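Putative aspartate aminotransferase (Thermus thermophilus, PDB 1IUG) probably transfers amino groups between amino acids and 2-oxo acids, using pyridoxal 5'-phosphate as its cofactor. Local coordinates at residues V128-S133 with S281-A286; A142-F147 with G154-D159; A158-S163 with G167-E172. One frame throughout, in Å; residues are numbered along the deposited sequence.

All three contacts are buried, so they differ in chemistry rather than in exposure. Interaction 2 lies furthest from the centre of the chain, about 16 Å away, has no hydrogen bond across it and is mainly apolar, a helix covering a strand. That strand, 155-159, runs straight into interaction 3, where its C-terminal loop meets the next stretch of chain through one backbone hydrogen bond and a methionine. Interaction 1 joins the loop after strand 124-128 to the distant turn 281-284, chiefly by a pair of serine hydroxyls. It touches interaction 3 directly, since Thr162 OG1 bonds to both Ser130 OG and Thr132 OG1, and it meets interaction 2 where His129 N reaches Asp159 O.

Interaction 1: residues V128-S133 with S281-A286; sequences VHSETS and SPAVAA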
# COMPACT_ATOMS: atom_id res chain seq x y z
N VAL A 128 -14.72 -9.22 14.28
CA VAL A 128 -13.36 -9.69 14.01
C VAL A 128 -13.43 -11.20 14.19
O VAL A 128 -13.70 -11.70 15.29
CB VAL A 128 -12.33 -9.06 14.98
CG1 VAL A 128 -10.96 -9.70 14.77
CG2 VAL A 128 -12.23 -7.57 14.73
N HIS A 129 -13.26 -11.93 13.09
CA HIS A 129 -13.33 -13.38 13.09
C HIS A 129 -12.26 -14.00 14.00
O HIS A 129 -12.58 -14.75 14.93
CB HIS A 129 -13.18 -13.91 11.66
CG HIS A 129 -13.61 -15.33 11.49
ND1 HIS A 129 -14.13 -16.08 12.53
CD2 HIS A 129 -13.61 -16.14 10.41
CE1 HIS A 129 -14.42 -17.29 12.09
NE2 HIS A 129 -14.11 -17.35 10.81
N SER A 130 -11.01 -13.67 13.73
CA SER A 130 -9.89 -14.16 14.53
C SER A 130 -9.20 -12.95 15.16
O SER A 130 -8.55 -12.16 14.47
CB SER A 130 -8.93 -14.95 13.64
OG SER A 130 -7.75 -15.30 14.35
N GLU A 131 -9.42 -12.78 16.47
CA GLU A 131 -8.82 -11.67 17.21
C GLU A 131 -7.39 -12.08 17.56
O GLU A 131 -7.13 -12.67 18.61
CB GLU A 131 -9.65 -11.37 18.47
CG GLU A 131 -9.13 -10.23 19.34
CD GLU A 131 -8.90 -8.94 18.57
OE1 GLU A 131 -9.88 -8.20 18.31
OE2 GLU A 131 -7.73 -8.65 18.23
N THR A 132 -6.48 -11.76 16.65
CA THR A 132 -5.07 -12.10 16.78
C THR A 132 -4.39 -11.69 18.08
O THR A 132 -3.50 -12.40 18.57
CB THR A 132 -4.27 -11.55 15.59
OG1 THR A 132 -5.05 -11.68 14.40
CG2 THR A 132 -2.97 -12.32 15.42
N SER A 133 -4.82 -10.57 18.65
CA SER A 133 -4.25 -10.07 19.89
C SER A 133 -4.52 -10.98 21.09
O SER A 133 -3.72 -11.03 22.03
CB SER A 133 -4.77 -8.66 20.19
OG SER A 133 -6.16 -8.67 20.48
N SER A 281 -8.42 -19.86 18.03
CA SER A 281 -8.18 -19.56 16.62
C SER A 281 -6.90 -20.29 16.26
O SER A 281 -5.95 -20.31 17.04
CB SER A 281 -7.98 -18.06 16.42
OG SER A 281 -7.53 -17.79 15.11
N PRO A 282 -6.85 -20.91 15.07
CA PRO A 282 -5.65 -21.64 14.63
C PRO A 282 -4.50 -20.71 14.21
O PRO A 282 -3.41 -21.17 13.89
CB PRO A 282 -6.15 -22.43 13.41
CG PRO A 282 -7.67 -22.40 13.53
CD PRO A 282 -7.93 -21.04 14.08
N ALA A 283 -4.75 -19.40 14.23
CA ALA A 283 -3.75 -18.41 13.81
C ALA A 283 -2.63 -18.11 14.80
O ALA A 283 -1.54 -17.69 14.40
CB ALA A 283 -4.44 -17.11 13.42
N VAL A 284 -2.89 -18.31 16.09
CA VAL A 284 -1.89 -18.00 17.11
C VAL A 284 -2.20 -18.68 18.43
O VAL A 284 -3.35 -19.04 18.70
CB VAL A 284 -1.82 -16.45 17.31
CG1 VAL A 284 -3.18 -15.91 17.72
CG2 VAL A 284 -0.76 -16.06 18.34
N ALA A 285 -1.16 -18.92 19.23
CA ALA A 285 -1.30 -19.53 20.55
C ALA A 285 -0.90 -18.46 21.57
O ALA A 285 0.25 -18.01 21.60
CB ALA A 285 -0.40 -20.75 20.68
N ALA A 286 -1.87 -18.03 22.38
CA ALA A 286 -1.63 -17.00 23.39
C ALA A 286 -1.59 -17.59 24.79
O ALA A 286 -2.46 -18.37 25.18
CB ALA A 286 -2.70 -15.92 23.29
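Ser130 points its hydroxyl straight at that of Ser281, and the two oxygens meet end on, Ser130 OG to Ser281 OG at 2.6 Å, in a short hydrogen bond that either could donate. Each OG lies anti to its own backbone N (chi1 173° and 170°), which extends the two groups toward one another across the gap. Ser281 opens a type I beta turn that closes at Val284, and its OG also takes a weak bond from Ala283 N, at 3.3 Å. The same turn brings the methyl of Ala283 beside the serine pair, with Ala283 CB 3.9 Å from Ser130 OG. Further along, Val284 holds one methyl against the other loop: CG1 sits 3.6 Å from Thr132 O and 4.3 Å from Thr132 CG2. Its chi1 of 58° sets CG1 between the backbone N and carbonyl carbon, on the side facing Thr132 O. Thr132 OG1 serves the active site instead, bonded to Thr162 OG1 and to O3 of the pyridoxal-lysine residue at position 185. The Val284 side chain comes within about 4 Å of that of Arg322, the predicted substrate-binding arginine, so this contact probably forms part of the pocket wall. Glu131 turns away from the turn, its OE2 met from above the carboxylate plane by Ser133 OG at 2.7 Å, and takes backbone N-H groups at the start of helix 85-96. The contact joins short strand 130-131 and the residue after it, which follow strand 124-128, to the turn leading into strand 285-288, with helix 85-96 beside the first segment and helix 250-270 packed on Ala285.

Interaction 2: residues A142-F147 with G154-D159; sequences ALARAF and GLVGAD
Phe147 and Val156 lie flank to flank, each extending the opposite way to the other, in a beta-alpha-beta crossover, where helix 140-150 lies against strand 155-159 of the large sheet. Strand 124-128 comes before the helix and is the parallel neighbour of 155-159. The helix and strand segments run nearly antiparallel, at 159°, with their axes 9.2 Å apart. The phenylalanine leaves the last turn of this helix segment with CG anti to the backbone N (chi1 177°), which carries its ring down onto the sheet. Val156 comes up to the ring obliquely, CG2 lying 3.9 Å from Phe147 CD2. Its other methyl turns to the preceding turn of the helix: CG1 faces Ala144 CB at 4.3 Å, so the valine fits its two branches to two residues about one turn apart. The small alanine allows this approach, bringing the CA atoms of Ala144 and Val156 to 6.5 Å. No hydrogen bond joins the segments, and the contact is mainly apolar packing, with the Phe147 ring as its largest piece on the helix side. Leu155 points away from the helix, toward the opposite side of the sheet, while Val156 N bonds to Asp177. Tyr122 and Leu125 also touch the Phe147 side chain. At the beginning of the strand segment the ring meets main chain rather than side chains: Phe147 CE2 lies 4.2 Å from Gly154 CA and 4.0 Å from Leu155 O.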
# COMPACT_ATOMS: atom_id res chain seq x y z
N ALA A 142 -23.13 -17.81 13.79
CA ALA A 142 -24.12 -17.64 14.86
C ALA A 142 -24.36 -16.18 15.20
O ALA A 142 -25.49 -15.77 15.46
CB ALA A 142 -23.70 -18.42 16.10
N LEU A 143 -23.29 -15.38 15.20
CA LEU A 143 -23.41 -13.96 15.50
C LEU A 143 -24.14 -13.25 14.37
O LEU A 143 -25.03 -12.44 14.61
CB LEU A 143 -22.03 -13.34 15.69
CG LEU A 143 -21.27 -13.78 16.94
CD1 LEU A 143 -19.86 -13.23 16.90
CD2 LEU A 143 -22.00 -13.31 18.19
N ALA A 144 -23.78 -13.60 13.14
CA ALA A 144 -24.38 -13.00 11.95
C ALA A 144 -25.89 -13.20 11.81
O ALA A 144 -26.61 -12.24 11.53
CB ALA A 144 -23.67 -13.50 10.70
N ARG A 145 -26.38 -14.43 12.01
CA ARG A 145 -27.81 -14.62 11.87
C ARG A 145 -28.66 -14.14 13.04
O ARG A 145 -29.83 -13.82 12.87
CB ARG A 145 -28.19 -16.03 11.37
CG ARG A 145 -28.47 -17.13 12.38
CD ARG A 145 -27.29 -17.43 13.26
NE ARG A 145 -27.47 -18.70 13.96
CZ ARG A 145 -27.24 -19.89 13.43
NH1 ARG A 145 -26.81 -20.00 12.18
NH2 ARG A 145 -27.41 -20.98 14.16
N ALA A 146 -28.05 -14.02 14.22
CA ALA A 146 -28.76 -13.52 15.39
C ALA A 146 -29.02 -12.03 15.14
O ALA A 146 -30.11 -11.53 15.43
CB ALA A 146 -27.91 -13.70 16.64
N PHE A 147 -28.04 -11.36 14.55
CA PHE A 147 -28.14 -9.94 14.22
C PHE A 147 -29.12 -9.74 13.06
O PHE A 147 -29.91 -8.80 13.06
CB PHE A 147 -26.76 -9.39 13.85
CG PHE A 147 -26.77 -7.95 13.42
CD1 PHE A 147 -26.81 -6.92 14.37
CD2 PHE A 147 -26.74 -7.61 12.07
CE1 PHE A 147 -26.81 -5.58 13.97
CE2 PHE A 147 -26.75 -6.27 11.67
CZ PHE A 147 -26.78 -5.26 12.62
N GLY A 154 -29.92 -5.26 7.65
CA GLY A 154 -28.58 -4.93 8.11
C GLY A 154 -27.44 -5.62 7.37
O GLY A 154 -27.64 -6.61 6.66
N LEU A 155 -26.24 -5.08 7.55
CA LEU A 155 -25.04 -5.62 6.91
C LEU A 155 -24.05 -6.09 7.96
O LEU A 155 -23.90 -5.46 9.01
CB LEU A 155 -24.37 -4.57 6.03
CG LEU A 155 -25.07 -4.13 4.74
CD1 LEU A 155 -24.44 -2.85 4.24
CD2 LEU A 155 -24.99 -5.22 3.69
N VAL A 156 -23.39 -7.22 7.69
CA VAL A 156 -22.39 -7.77 8.60
C VAL A 156 -21.02 -7.75 7.93
O VAL A 156 -20.79 -8.45 6.94
CB VAL A 156 -22.74 -9.22 9.02
CG1 VAL A 156 -21.65 -9.77 9.94
CG2 VAL A 156 -24.09 -9.26 9.71
N GLY A 157 -20.14 -6.89 8.43
CA GLY A 157 -18.79 -6.78 7.90
C GLY A 157 -17.84 -7.53 8.81
O GLY A 157 -17.98 -7.47 10.03
N ALA A 158 -16.86 -8.23 8.24
CA ALA A 158 -15.93 -9.00 9.06
C ALA A 158 -14.45 -8.83 8.75
O ALA A 158 -14.05 -8.62 7.60
CB ALA A 158 -16.30 -10.47 9.02
N ASP A 159 -13.65 -8.90 9.81
CA ASP A 159 -12.20 -8.83 9.71
C ASP A 159 -11.77 -10.29 9.68
O ASP A 159 -11.88 -10.99 10.69
CB ASP A 159 -11.62 -8.12 10.94
CG ASP A 159 -10.07 -8.14 10.99
OD1 ASP A 159 -9.43 -9.04 10.42
OD2 ASP A 159 -9.50 -7.25 11.65

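Interaction 3: residues A158-S163 with G167-E172; sequences ADMVTS and GEVALE
Gly167 begins the contact with its backbone N-H, which bonds to Ser163 O at 2.9 Å with a nearly straight N-H...O angle of 171°. This bond closes a short loop, bringing Ser163 CA and Gly167 CA to 5.2 Å. Glu168 turns outward, and Val169 comes next, facing back toward the first segment. Its CG1 reaches the serine, 3.5 Å from Ser163 OG, while its CB lies 4.1 Å from Met160 SD. The thioether chain runs one way and the valine the other, side by side. Met160 stretches fully beyond CG, with chi2 and chi3 both near 180°, and so carries its methyl past Val169 to the backbone at Ala170: Met160 CE comes within 3.4 Å of Ala170 O. Leu171 follows, turning its CD1 in to meet the same methyl, Met160 CE, at 4.3 Å. Just before the methionine, Asp159 forms an Asx turn, its OD1 accepting Val161 N at 2.9 Å nearly along the C-O direction. That bond fixes the rotation of the carboxylate, whose other oxygen lies near the pyridine nitrogen of the modified lysine at position 185, as expected in this family of pyridoxal enzymes. Segment 167-172 belongs to the connection from strand 155-159 to its parallel neighbour 178-182, with Ala179 of the latter touching both Met160 and Leu171, while helix 85-96 packs against Asp159.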
# COMPACT_ATOMS: atom_id res chain seq x y z
N ALA A 158 -16.86 -8.23 8.24
CA ALA A 158 -15.93 -9.00 9.06
C ALA A 158 -14.45 -8.83 8.75
O ALA A 158 -14.05 -8.62 7.60
CB ALA A 158 -16.30 -10.47 9.02
N ASP A 159 -13.65 -8.90 9.81
CA ASP A 159 -12.20 -8.83 9.71
C ASP A 159 -11.77 -10.29 9.68
O ASP A 159 -11.88 -10.99 10.69
CB ASP A 159 -11.62 -8.12 10.94
CG ASP A 159 -10.07 -8.14 10.99
OD1 ASP A 159 -9.43 -9.04 10.42
OD2 ASP A 159 -9.50 -7.25 11.65
N MET A 160 -11.32 -10.76 8.52
CA MET A 160 -10.87 -12.14 8.36
C MET A 160 -9.38 -12.16 8.03
O MET A 160 -8.89 -13.07 7.35
CB MET A 160 -11.65 -12.83 7.23
CG MET A 160 -13.12 -13.11 7.54
SD MET A 160 -13.93 -13.88 6.11
CE MET A 160 -15.57 -14.10 6.72
N VAL A 161 -8.65 -11.18 8.55
CA VAL A 161 -7.21 -11.07 8.30
C VAL A 161 -6.43 -12.29 8.75
O VAL A 161 -5.51 -12.72 8.04
CB VAL A 161 -6.60 -9.78 8.88
CG1 VAL A 161 -5.10 -9.76 8.64
CG2 VAL A 161 -7.22 -8.55 8.22
N THR A 162 -6.76 -12.86 9.91
CA THR A 162 -6.06 -14.06 10.38
C THR A 162 -6.93 -15.32 10.38
O THR A 162 -6.67 -16.25 11.14
CB THR A 162 -5.38 -13.89 11.76
OG1 THR A 162 -6.33 -13.45 12.74
CG2 THR A 162 -4.23 -12.91 11.68
N SER A 163 -7.98 -15.32 9.57
CA SER A 163 -8.83 -16.50 9.44
C SER A 163 -8.75 -17.02 7.99
O SER A 163 -8.86 -18.23 7.76
CB SER A 163 -10.28 -16.21 9.85
OG SER A 163 -10.88 -15.21 9.04
N GLY A 167 -8.27 -20.88 8.80
CA GLY A 167 -9.43 -21.63 9.24
C GLY A 167 -10.51 -21.54 8.19
O GLY A 167 -10.33 -20.90 7.14
N GLU A 168 -11.64 -22.19 8.44
CA GLU A 168 -12.77 -22.17 7.51
C GLU A 168 -13.42 -20.80 7.45
O GLU A 168 -13.68 -20.19 8.48
CB GLU A 168 -13.82 -23.20 7.92
CG GLU A 168 -13.44 -24.65 7.65
CD GLU A 168 -13.45 -25.01 6.17
OE1 GLU A 168 -12.83 -26.03 5.80
OE2 GLU A 168 -14.08 -24.28 5.37
N VAL A 169 -13.65 -20.32 6.23
CA VAL A 169 -14.29 -19.02 6.02
C VAL A 169 -15.23 -19.07 4.82
O VAL A 169 -15.11 -19.92 3.93
CB VAL A 169 -13.24 -17.89 5.77
CG1 VAL A 169 -12.35 -17.68 6.98
CG2 VAL A 169 -12.40 -18.18 4.52
N ALA A 170 -16.19 -18.14 4.81
CA ALA A 170 -17.16 -18.00 3.73
C ALA A 170 -17.85 -16.67 3.94
O ALA A 170 -17.80 -16.11 5.04
CB ALA A 170 -18.18 -19.13 3.77
N LEU A 171 -18.43 -16.12 2.88
CA LEU A 171 -19.14 -14.86 3.01
C LEU A 171 -20.63 -15.09 3.22
O LEU A 171 -21.06 -15.32 4.36
CB LEU A 171 -18.89 -13.97 1.79
CG LEU A 171 -18.09 -12.69 2.10
CD1 LEU A 171 -16.78 -13.05 2.77
CD2 LEU A 171 -17.83 -11.93 0.82
N GLU A 172 -21.41 -15.09 2.14
CA GLU A 172 -22.85 -15.28 2.24
C GLU A 172 -23.27 -16.57 2.95
O GLU A 172 -24.27 -16.59 3.66
CB GLU A 172 -23.54 -15.15 0.87
CG GLU A 172 -22.95 -15.96 -0.28
CD GLU A 172 -21.92 -15.19 -1.10
OE1 GLU A 172 -21.90 -15.35 -2.34
OE2 GLU A 172 -21.11 -14.44 -0.53